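Local coordinates for phosphate-binding protein PstS 2 (Streptococcus pneumoniae, PDB 4H1X) that probably binds phosphate outside the cell membrane, as the lipid-tethered solute-binding component of the PstSACB ABC transporter that imports it, at residues N113-G118 / G156-V161; Q119-F124 / E175-E180. All coordinates share one frame; numbering follows the deposited sequence.

Interaction 1 of 2, residues N113-G118 / G156-V161; sequences NLSKLG and GKLSVV
Leu117, in the first turn of helix 116-126, packs against Leu158 of strand 155-162, so that the start of the helix lies on a strand of the central sheet in the alpha/beta fold of a periplasmic binding protein. The direct contact is apolar side chain against side chain and backbone, and both leucines send their CB toward the opposite segment. Leu117 holds CG anti to its own nitrogen (chi1 173°), which carries the isobutyl group past the helix start and lays CD2 over the strand backbone, 3.6 Å from Gly156 C. The same methyl meets the branch point of its partner, with Leu117 CD2 3.8 Å from Leu158 CG. Gly156, with no side chain, leaves its backbone open to Leu117 CD2, and its backbone angles are of a kind that glycine takes readily.

Leu158 turns the other way about its first torsion: CG stands beside the backbone nitrogen (chi1 -81°), and its two methyls divide the work. CD1 faces Leu117 CG, whereas Leu158 CD2 lies against the backbone of the first turn, 3.5 Å from Gly118 CA. The bare alpha carbon of Gly118 lets the methyl come so near. At the margin the polar link is made through water. Ser115 is the N-cap of the helix: its OG accepts a nearly straight bond from Gly118 N, 3.0 Å away. On the strand side, a water lies 2.8 Å from Ser115 OG and donates a hydrogen bond to Lys157 O at 3.0 Å.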
ATOM      1  N   ASN A 113      21.249  -6.530 -13.858  1.00 10.09           N
ATOM      2  CA  ASN A 113      20.938  -5.941 -15.178  1.00 10.52           C
ATOM      3  C   ASN A 113      20.606  -4.427 -15.105  1.00 14.74           C
ATOM      4  O   ASN A 113      20.514  -3.768 -16.158  1.00 14.66           O
ATOM      5  CB  ASN A 113      19.747  -6.684 -15.813  1.00 13.73           C
ATOM      6  CG  ASN A 113      19.449  -6.232 -17.232  1.00 16.64           C
ATOM      7  OD1 ASN A 113      20.336  -6.208 -18.088  1.00 18.37           O
ATOM      8  ND2 ASN A 113      18.244  -5.736 -17.451  1.00 11.84           N
ATOM      9  N   LEU A 114      20.439  -3.871 -13.882  1.00 12.03           N
ATOM     10  CA  LEU A 114      20.051  -2.468 -13.705  1.00 10.63           C
ATOM     11  C   LEU A 114      21.046  -1.505 -14.375  1.00 14.16           C
ATOM     12  O   LEU A 114      22.208  -1.393 -13.967  1.00 12.75           O
ATOM     13  CB  LEU A 114      19.859  -2.105 -12.217  1.00  9.26           C
ATOM     14  CG  LEU A 114      19.270  -0.706 -12.013  1.00 11.67           C
ATOM     15  CD1 LEU A 114      17.851  -0.656 -12.503  1.00 11.13           C
ATOM     16  CD2 LEU A 114      19.325  -0.310 -10.530  1.00 14.49           C
ATOM     17  N   SER A 115      20.550  -0.790 -15.396  1.00 12.68           N
ATOM     18  CA  SER A 115      21.324   0.160 -16.211  1.00 12.53           C
ATOM     19  C   SER A 115      21.845   1.320 -15.380  1.00 14.03           C
ATOM     20  O   SER A 115      21.339   1.554 -14.288  1.00 10.95           O
ATOM     21  CB  SER A 115      20.449   0.697 -17.344  1.00 14.43           C
ATOM     22  OG  SER A 115      19.356   1.472 -16.865  1.00 15.53           O
ATOM     23  N   LYS A 116      22.853   2.055 -15.897  1.00 12.14           N
ATOM     24  CA  LYS A 116      23.358   3.272 -15.249  1.00 11.49           C
ATOM     25  C   LYS A 116      22.180   4.251 -15.035  1.00 13.51           C
ATOM     26  O   LYS A 116      22.076   4.878 -13.976  1.00 10.49           O
ATOM     27  CB  LYS A 116      24.428   3.906 -16.153  1.00 15.65           C
ATOM     28  CG  LYS A 116      25.241   5.021 -15.503  1.00 19.51           C
ATOM     29  CD  LYS A 116      26.345   5.484 -16.454  1.00 23.69           C
ATOM     30  CE  LYS A 116      27.268   6.482 -15.807  1.00 39.35           C
ATOM     31  NZ  LYS A 116      28.360   5.808 -15.054  1.00 41.04           N
ATOM     32  N   LEU A 117      21.294   4.376 -16.045  1.00 12.29           N
ATOM     33  CA  LEU A 117      20.135   5.261 -15.947  1.00 12.14           C
ATOM     34  C   LEU A 117      19.197   4.782 -14.798  1.00 13.66           C
ATOM     35  O   LEU A 117      18.769   5.616 -13.986  1.00 13.04           O
ATOM     36  CB  LEU A 117      19.396   5.339 -17.298  1.00 13.56           C
ATOM     37  CG  LEU A 117      18.054   6.112 -17.306  1.00 19.03           C
ATOM     38  CD1 LEU A 117      18.261   7.577 -16.921  1.00 19.67           C
ATOM     39  CD2 LEU A 117      17.385   5.995 -18.661  1.00 21.51           C
ATOM     40  N   GLY A 118      18.891   3.477 -14.748  1.00 10.56           N
ATOM     41  CA  GLY A 118      18.069   2.880 -13.688  1.00 10.00           C
ATOM     42  C   GLY A 118      18.667   3.170 -12.325  1.00 11.62           C
ATOM     43  O   GLY A 118      17.949   3.544 -11.390  1.00 10.42           O
ATOM     44  N   GLY A 156      17.614   8.494 -22.202  1.00 22.35           N
ATOM     45  CA  GLY A 156      17.328   7.083 -22.314  1.00 20.79           C
ATOM     46  C   GLY A 156      15.936   6.785 -21.827  1.00 21.16           C
ATOM     47  O   GLY A 156      15.189   7.696 -21.468  1.00 18.86           O
ATOM     48  N   LYS A 157      15.598   5.499 -21.824  1.00 16.52           N
ATOM     49  CA  LYS A 157      14.276   5.034 -21.420  0.50 15.47           C
ATOM     50  C   LYS A 157      14.386   4.048 -20.269  1.00 17.23           C
ATOM     51  O   LYS A 157      15.301   3.221 -20.234  1.00 14.88           O
ATOM     52  CB  LYS A 157      13.534   4.390 -22.611  0.50 18.84           C
ATOM     53  CG  LYS A 157      12.093   3.936 -22.304  0.50 28.50           C
ATOM     54  CD  LYS A 157      11.583   2.882 -23.283  0.50 34.28           C
ATOM     55  CE  LYS A 157      10.952   1.693 -22.585  0.50 32.99           C
ATOM     56  NZ  LYS A 157      11.948   0.620 -22.293  0.50 24.77           N
ATOM     57  N   LEU A 158      13.414   4.118 -19.353  1.00 13.63           N
ATOM     58  CA  LEU A 158      13.297   3.215 -18.233  1.00 12.67           C
ATOM     59  C   LEU A 158      11.954   2.555 -18.278  1.00 16.03           C
ATOM     60  O   LEU A 158      10.941   3.214 -18.589  1.00 14.98           O
ATOM     61  CB  LEU A 158      13.447   3.930 -16.889  1.00 13.82           C
ATOM     62  CG  LEU A 158      14.857   4.202 -16.440  1.00 21.10           C
ATOM     63  CD1 LEU A 158      14.842   5.030 -15.177  1.00 21.49           C
ATOM     64  CD2 LEU A 158      15.618   2.896 -16.217  1.00 24.38           C
ATOM     65  N   SER A 159      11.936   1.257 -17.980  1.00 12.30           N
ATOM     66  CA  SER A 159      10.686   0.502 -17.890  1.00 12.47           C
ATOM     67  C   SER A 159      10.524   0.051 -16.453  1.00 12.18           C
ATOM     68  O   SER A 159      11.398  -0.652 -15.915  1.00 11.85           O
ATOM     69  CB  SER A 159      10.687  -0.684 -18.849  1.00 18.38           C
ATOM     70  OG  SER A 159       9.491  -1.430 -18.672  1.00 28.68           O
ATOM     71  N   VAL A 160       9.435   0.479 -15.818  1.00  8.75           N
ATOM     72  CA  VAL A 160       9.138   0.152 -14.414  1.00  8.36           C
ATOM     73  C   VAL A 160       7.832  -0.646 -14.421  1.00 13.97           C
ATOM     74  O   VAL A 160       6.835  -0.181 -14.975  1.00 14.96           O
ATOM     75  CB  VAL A 160       9.095   1.404 -13.491  1.00 12.18           C
ATOM     76  CG1 VAL A 160       8.900   0.969 -12.042  1.00 12.20           C
ATOM     77  CG2 VAL A 160      10.379   2.242 -13.619  1.00 12.89           C
ATOM     78  N   VAL A 161       7.852  -1.886 -13.908  1.00 10.96           N
ATOM     79  CA  VAL A 161       6.702  -2.774 -14.036  1.00  9.32           C
ATOM     80  C   VAL A 161       6.292  -3.410 -12.729  1.00 11.88           C
ATOM     81  O   VAL A 161       7.169  -3.846 -11.986  1.00 11.55           O
ATOM     82  CB  VAL A 161       7.074  -3.907 -15.051  1.00 12.68           C
ATOM     83  CG1 VAL A 161       5.964  -4.956 -15.164  1.00 13.41           C
ATOM     84  CG2 VAL A 161       7.448  -3.333 -16.436  1.00 12.97           C
TER
HETATM   85  O   HOH W   1      17.503   1.658 -18.982  1.00 26.02           O

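Interaction 2 of 2, residues Q119-F124 / E175-E180; sequences QDFISF and EAYKKE
Tyr177 of helix 164-180 reaches between Asp120, Phe121 and Phe124 of helix 116-126, and its ring meets each differently. Phe121 turns an edge to one face, with Phe121 CD1 3.5 Å from Tyr177 CG; the planes stand 68° apart in a T-shaped pair. The Tyr177 ring in turn presents its own edge to the face of Phe124 in an offset T-shaped pair, Tyr177 CD1 3.6 Å from Phe124 CG. Phe124 also turns one ring face to Tyr177 CA, which sits over the ring centre, while its far end reaches Ala176, whose small methyl lets Phe124 CZ come within 3.6 Å of Ala176 CB. Tyr177 keeps CG anti to its nitrogen (chi1 -177°), carrying the phenol across to Asp120, whose carboxylate plane is turned well away from that of the ring.

There Tyr177 OH donates to Asp120 OD2 at 2.5 Å, and Asp120 OD2 accepts through its anti lone pair. Farther out, Tyr149 hydrogen-bonds the same oxygen and sets its ring edge-to-face with Phe124, while Val184 and Ile186 pack on Tyr177. The helix segments cross at 113° with axes 10.6 Å apart, leaving room for large rings. Two phenols on one buried carboxylate oxygen would probably disperse its negative charge and favour the ionised form.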
ATOM      1  N   GLN A 119      19.990   3.020 -12.204  1.00  9.59           N
ATOM      2  CA  GLN A 119      20.725   3.324 -10.957  1.00  9.63           C
ATOM      3  C   GLN A 119      20.622   4.821 -10.596  1.00 13.01           C
ATOM      4  O   GLN A 119      20.461   5.158  -9.420  1.00 11.71           O
ATOM      5  CB  GLN A 119      22.205   2.925 -11.097  1.00 11.52           C
ATOM      6  CG  GLN A 119      22.394   1.394 -11.155  1.00 13.46           C
ATOM      7  CD  GLN A 119      23.835   1.013 -11.359  1.00 12.58           C
ATOM      8  OE1 GLN A 119      24.209   0.353 -12.354  1.00 15.41           O
ATOM      9  NE2 GLN A 119      24.680   1.468 -10.470  1.00  7.61           N
ATOM     10  N   ASP A 120      20.656   5.715 -11.608  1.00 10.72           N
ATOM     11  CA  ASP A 120      20.518   7.156 -11.345  1.00  9.91           C
ATOM     12  C   ASP A 120      19.093   7.456 -10.827  1.00 11.93           C
ATOM     13  O   ASP A 120      18.917   8.269  -9.915  1.00 11.39           O
ATOM     14  CB  ASP A 120      20.828   7.976 -12.598  1.00 11.87           C
ATOM     15  CG  ASP A 120      20.877   9.466 -12.309  1.00 18.97           C
ATOM     16  OD1 ASP A 120      21.811   9.901 -11.602  1.00 18.81           O
ATOM     17  OD2 ASP A 120      19.907  10.165 -12.659  1.00 15.65           O
ATOM     18  N   PHE A 121      18.088   6.787 -11.409  1.00  8.68           N
ATOM     19  CA  PHE A 121      16.696   6.946 -10.967  1.00  9.16           C
ATOM     20  C   PHE A 121      16.545   6.452  -9.500  1.00 12.26           C
ATOM     21  O   PHE A 121      15.910   7.143  -8.694  1.00 10.29           O
ATOM     22  CB  PHE A 121      15.735   6.216 -11.905  1.00  9.84           C
ATOM     23  CG  PHE A 121      14.266   6.383 -11.572  1.00  9.53           C
ATOM     24  CD1 PHE A 121      13.739   7.636 -11.269  1.00 11.75           C
ATOM     25  CD2 PHE A 121      13.414   5.289 -11.555  1.00 13.32           C
ATOM     26  CE1 PHE A 121      12.366   7.792 -11.000  1.00 12.67           C
ATOM     27  CE2 PHE A 121      12.045   5.449 -11.285  1.00 16.39           C
ATOM     28  CZ  PHE A 121      11.542   6.693 -10.978  1.00 14.26           C
ATOM     29  N   ILE A 122      17.169   5.299  -9.139  1.00  8.78           N
ATOM     30  CA  ILE A 122      17.165   4.752  -7.767  0.50  9.60           C
ATOM     31  C   ILE A 122      17.798   5.779  -6.819  1.00 11.95           C
ATOM     32  O   ILE A 122      17.308   5.994  -5.712  1.00 10.59           O
ATOM     33  CB  ILE A 122      17.904   3.367  -7.692  0.50 13.40           C
ATOM     34  CG1 ILE A 122      17.211   2.261  -8.525  0.50 14.41           C
ATOM     35  CG2 ILE A 122      18.186   2.906  -6.251  0.50 13.73           C
ATOM     36  CD1 ILE A 122      15.771   2.030  -8.296  0.50 24.20           C
ATOM     37  N   SER A 123      18.919   6.412  -7.261  1.00 10.71           N
ATOM     38  CA  SER A 123      19.618   7.425  -6.450  0.50 11.05           C
ATOM     39  C   SER A 123      18.663   8.589  -6.165  1.00 14.31           C
ATOM     40  O   SER A 123      18.599   9.087  -5.040  1.00 12.36           O
ATOM     41  CB  SER A 123      20.891   7.903  -7.143  0.50 14.16           C
ATOM     42  OG  SER A 123      21.814   6.834  -7.295  0.50 19.85           O
ATOM     43  N   PHE A 124      17.890   8.994  -7.180  1.00 10.73           N
ATOM     44  CA  PHE A 124      16.899  10.076  -7.011  1.00  9.91           C
ATOM     45  C   PHE A 124      15.843   9.652  -5.985  1.00 12.03           C
ATOM     46  O   PHE A 124      15.498  10.423  -5.109  1.00 10.57           O
ATOM     47  CB  PHE A 124      16.217  10.391  -8.354  1.00 10.68           C
ATOM     48  CG  PHE A 124      15.130  11.435  -8.176  1.00 10.63           C
ATOM     49  CD1 PHE A 124      15.455  12.786  -8.037  1.00 13.06           C
ATOM     50  CD2 PHE A 124      13.796  11.057  -8.020  1.00 11.24           C
ATOM     51  CE1 PHE A 124      14.466  13.745  -7.839  1.00 13.31           C
ATOM     52  CE2 PHE A 124      12.808  12.018  -7.765  1.00 13.75           C
ATOM     53  CZ  PHE A 124      13.152  13.355  -7.679  1.00 13.03           C
ATOM     54  N   GLU A 175       7.650  11.827 -12.355  1.00 12.51           N
ATOM     55  CA  GLU A 175       7.412  13.247 -12.697  1.00 13.64           C
ATOM     56  C   GLU A 175       8.526  14.124 -12.152  1.00 16.12           C
ATOM     57  O   GLU A 175       9.050  14.987 -12.875  1.00 15.50           O
ATOM     58  CB  GLU A 175       6.081  13.738 -12.092  1.00 16.17           C
ATOM     59  CG  GLU A 175       4.810  13.185 -12.695  1.00 23.20           C
ATOM     60  CD  GLU A 175       3.580  13.659 -11.941  1.00 32.32           C
ATOM     61  OE1 GLU A 175       3.724  14.232 -10.837  1.00 18.04           O
ATOM     62  OE2 GLU A 175       2.465  13.466 -12.467  1.00 27.30           O
ATOM     63  N   ALA A 176       8.867  13.930 -10.855  1.00 12.20           N
ATOM     64  CA  ALA A 176       9.899  14.748 -10.195  1.00 12.84           C
ATOM     65  C   ALA A 176      11.268  14.489 -10.828  1.00 15.29           C
ATOM     66  O   ALA A 176      12.020  15.434 -11.040  1.00 15.27           O
ATOM     67  CB  ALA A 176       9.930  14.460  -8.695  1.00 13.68           C
ATOM     68  N   TYR A 177      11.558  13.223 -11.190  1.00 12.11           N
ATOM     69  CA  TYR A 177      12.823  12.871 -11.827  1.00 11.98           C
ATOM     70  C   TYR A 177      12.945  13.501 -13.222  1.00 18.05           C
ATOM     71  O   TYR A 177      14.014  14.013 -13.559  1.00 17.58           O
ATOM     72  CB  TYR A 177      12.976  11.351 -11.927  1.00 11.33           C
ATOM     73  CG  TYR A 177      14.304  10.910 -12.515  1.00 11.22           C
ATOM     74  CD1 TYR A 177      15.456  10.877 -11.735  1.00 11.57           C
ATOM     75  CD2 TYR A 177      14.390  10.454 -13.830  1.00 12.37           C
ATOM     76  CE1 TYR A 177      16.660  10.382 -12.244  1.00 12.22           C
ATOM     77  CE2 TYR A 177      15.593   9.997 -14.360  1.00 13.14           C
ATOM     78  CZ  TYR A 177      16.720   9.947 -13.557  1.00 18.11           C
ATOM     79  OH  TYR A 177      17.906   9.506 -14.075  1.00 17.29           O
ATOM     80  N   LYS A 178      11.858  13.451 -14.027  1.00 15.79           N
ATOM     81  CA  LYS A 178      11.842  13.973 -15.405  1.00 16.38           C
ATOM     82  C   LYS A 178      11.936  15.497 -15.429  1.00 20.80           C
ATOM     83  O   LYS A 178      12.462  16.048 -16.390  1.00 21.24           O
ATOM     84  CB  LYS A 178      10.627  13.460 -16.172  1.00 18.90           C
ATOM     85  CG  LYS A 178      10.763  11.948 -16.460  1.00 20.91           C
ATOM     86  CD  LYS A 178       9.743  11.408 -17.441  1.00 35.06           C
ATOM     87  CE  LYS A 178       8.369  11.269 -16.855  1.00 45.83           C
ATOM     88  NZ  LYS A 178       7.343  11.194 -17.924  1.00 54.81           N
ATOM     89  N   LYS A 179      11.546  16.165 -14.339  1.00 17.84           N
ATOM     90  CA  LYS A 179      11.699  17.617 -14.212  1.00 18.82           C
ATOM     91  C   LYS A 179      13.215  17.933 -14.229  1.00 24.68           C
ATOM     92  O   LYS A 179      13.639  18.899 -14.855  1.00 24.28           O
ATOM     93  CB  LYS A 179      11.015  18.113 -12.918  1.00 19.17           C
ATOM     94  CG  LYS A 179      10.951  19.639 -12.839  1.00 29.41           C
ATOM     95  CD  LYS A 179      10.541  20.111 -11.461  1.00 31.58           C
ATOM     96  CE  LYS A 179      10.399  21.616 -11.426  1.00 51.59           C
ATOM     97  NZ  LYS A 179       9.827  22.083 -10.136  1.00 64.22           N
ATOM     98  N   GLU A 180      14.013  17.056 -13.571  1.00 21.37           N
ATOM     99  CA  GLU A 180      15.468  17.183 -13.478  0.50 21.32           C
ATOM    100  C   GLU A 180      16.170  16.585 -14.696  1.00 22.69           C
ATOM    101  O   GLU A 180      17.284  16.985 -15.007  1.00 21.29           O
ATOM    102  CB  GLU A 180      15.990  16.490 -12.198  0.50 22.81           C
ATOM    103  CG  GLU A 180      15.553  17.145 -10.890  0.50 33.67           C
ATOM    104  CD  GLU A 180      16.227  18.443 -10.477  0.50 59.92           C
ATOM    105  OE1 GLU A 180      17.230  18.842 -11.114  0.50 54.35           O
ATOM    106  OE2 GLU A 180      15.765  19.047  -9.483  0.50 60.32           O
TER

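Along the chain, 113-118 runs directly into 119-124 on helix 116-126, and their partners follow in the same order: 156-161 on strand 155-162, then 175-180 near the end of helix 164-180. The loops closed by interaction 1 and interaction 2 therefore cross rather than nest. Both excursions pass through helix 128-136 before coming back to helix 116-126, and that of interaction 2 also takes in strand 155-162. Interaction 1 fixes the start of helix 116-126 to the sheet, interaction 2 its next turns to the helix after the strand. They touch: Leu117 CD1 packs on Tyr177 OH at 3.5 Å, and Leu158 CD1 on Phe121 CB at 3.6 Å. The strand and both helices thus pack together.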